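Side-chain contact in group 1 truncated hemoglobin (Tetrahymena pyriformis, PDB 3AQ9), which binds one heme group per subunit and, as a small globin of the truncated family, probably binds and carries oxygen: residues A[21-24]-A[25-28]. The protein carries 1 engineered substitution. Sequence-based numbering, arbitrary orientation.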
loop_
_atom_site.group_PDB
_atom_site.type_symbol
_atom_site.label_atom_id
_atom_site.label_comp_id
_atom_site.label_asym_id
_atom_site.label_seq_id
_atom_site.Cartn_x
_atom_site.Cartn_y
_atom_site.Cartn_z
ATOM N N VAL A 21 3.362 -7.174 -0.194
ATOM C CA VAL A 21 3.906 -5.976 0.510
ATOM C C VAL A 21 5.436 -5.866 0.407
ATOM O O VAL A 21 5.912 -4.773 0.099
ATOM C CB VAL A 21 3.368 -5.851 1.944
ATOM C CG1 VAL A 21 3.985 -4.591 2.586
ATOM C CG2 VAL A 21 1.844 -5.610 1.836
ATOM N N PRO A 22 6.210 -6.947 0.607
ATOM C CA PRO A 22 7.696 -6.782 0.489
ATOM C C PRO A 22 8.118 -6.538 -0.949
ATOM O O PRO A 22 9.131 -5.864 -1.204
ATOM C CB PRO A 22 8.275 -8.091 0.986
ATOM C CG PRO A 22 7.126 -8.778 1.733
ATOM C CD PRO A 22 5.808 -8.195 1.325
ATOM N N LEU A 23 7.329 -7.073 -1.901
ATOM C CA LEU A 23 7.709 -6.765 -3.305
ATOM C C LEU A 23 7.425 -5.295 -3.616
ATOM O O LEU A 23 8.241 -4.554 -4.223
ATOM C CB LEU A 23 6.929 -7.638 -4.307
ATOM C CG LEU A 23 7.219 -7.367 -5.798
ATOM C CD1 LEU A 23 8.794 -7.192 -6.123
ATOM C CD2 LEU A 23 6.489 -8.501 -6.682
ATOM N N PHE A 24 6.303 -4.797 -3.122
ATOM C CA PHE A 24 5.956 -3.413 -3.291
ATOM C C PHE A 24 7.016 -2.567 -2.603
ATOM O O PHE A 24 7.507 -1.596 -3.218
ATOM C CB PHE A 24 4.596 -3.251 -2.605
ATOM C CG PHE A 24 4.224 -1.824 -2.214
ATOM C CD1 PHE A 24 3.851 -0.886 -3.231
ATOM C CD2 PHE A 24 4.229 -1.422 -0.881
ATOM C CE1 PHE A 24 3.505 0.426 -2.841
ATOM C CE2 PHE A 24 3.832 -0.099 -0.505
ATOM C CZ PHE A 24 3.471 0.797 -1.468
ATOM N N TYR A 25 7.447 -2.914 -1.384
ATOM C CA TYR A 25 8.575 -2.079 -0.825
ATOM C C TYR A 25 9.871 -2.235 -1.610
ATOM O O TYR A 25 10.663 -1.279 -1.592
ATOM C CB TYR A 25 8.787 -2.362 0.683
ATOM C CG TYR A 25 7.819 -1.455 1.405
ATOM C CD1 TYR A 25 6.731 -1.958 2.114
ATOM C CD2 TYR A 25 7.997 -0.055 1.275
ATOM C CE1 TYR A 25 5.776 -1.055 2.659
ATOM C CE2 TYR A 25 7.133 0.778 1.835
ATOM C CZ TYR A 25 6.058 0.293 2.510
ATOM O OH TYR A 25 5.314 1.365 2.979
ATOM N N LYS A 26 10.199 -3.402 -2.196
ATOM C CA LYS A 26 11.401 -3.441 -3.021
ATOM C C LYS A 26 11.280 -2.385 -4.133
ATOM O O LYS A 26 12.284 -1.731 -4.485
ATOM C CB LYS A 26 11.567 -4.863 -3.651
ATOM C CG LYS A 26 12.706 -5.041 -4.599
ATOM C CD LYS A 26 12.587 -6.428 -5.195
ATOM C CE LYS A 26 13.710 -7.015 -6.034
ATOM N NZ LYS A 26 14.074 -6.025 -7.007
ATOM N N LYS A 27 10.085 -2.207 -4.695
ATOM C CA LYS A 27 9.981 -1.225 -5.791
ATOM C C LYS A 27 9.995 0.165 -5.193
ATOM O O LYS A 27 10.659 1.051 -5.729
ATOM C CB LYS A 27 8.623 -1.423 -6.509
ATOM C CG LYS A 27 8.732 -2.778 -7.316
ATOM C CD LYS A 27 7.348 -2.882 -8.100
ATOM C CE LYS A 27 7.282 -4.289 -8.820
ATOM N NZ LYS A 27 8.285 -4.428 -9.879
ATOM N N VAL A 28 9.242 0.370 -4.105
ATOM C CA VAL A 28 9.202 1.760 -3.513
ATOM C C VAL A 28 10.609 2.204 -3.084
ATOM O O VAL A 28 10.985 3.373 -3.317
ATOM C CB VAL A 28 8.234 1.742 -2.293
ATOM C CG1 VAL A 28 8.418 2.957 -1.364
ATOM C CG2 VAL A 28 6.753 1.663 -2.763
#
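F24 and Y25, neighbours on the helix 13-28, meet in a T-shaped stack: the edge of the F24 ring points at the face of Y25, with centroids 4.9 Å apart and planes inclined at 64°. F24 can be followed outward. Its CB lies next to Y25 N simply because the residues are consecutive. CG stands anti to the F24 backbone N (chi1 160°), which sets it beside the carbonyl carbon and brings the ring to Y25 and V28. The CD2-CE2 edge meets the tyrosine: CD2 nears Y25 CE1, and CE2 comes over the tyrosine face, 3.8 Å from Y25 CZ. V28 CG2 lies over one face of the phenylalanine, 3.5 Å from F24 CE1, in a CH-pi contact 22° off the ring normal, and also touches CD1 and CZ. V21 CG1 packs alongside Y25 CD1 at 3.8 Å. Trimming F24 to an alanine would probably open a gap between Y25 and V28, leaving the tyrosine face without its aromatic edge and the valine methyl without its ring. In the backbone, V28 N bonds to F24 O at 2.8 Å, nearly straight, and Y25 N to V21 O likewise. Further round the helix, L23 CD1 rests on the aliphatic chain of K26, while K27 forms a salt bridge with E96. F24 reaches I86 and T93 of helix 80-96; Y25 stacks edge-to-face with F38 and turns its hydroxyl toward Q46 in a weak hydrogen bond. The arrangement is i, i+4 packing along helix B of a 2/2 globin, joined by an i, i+1 aromatic pair that includes Y25, the B10 tyrosine of the distal heme pocket.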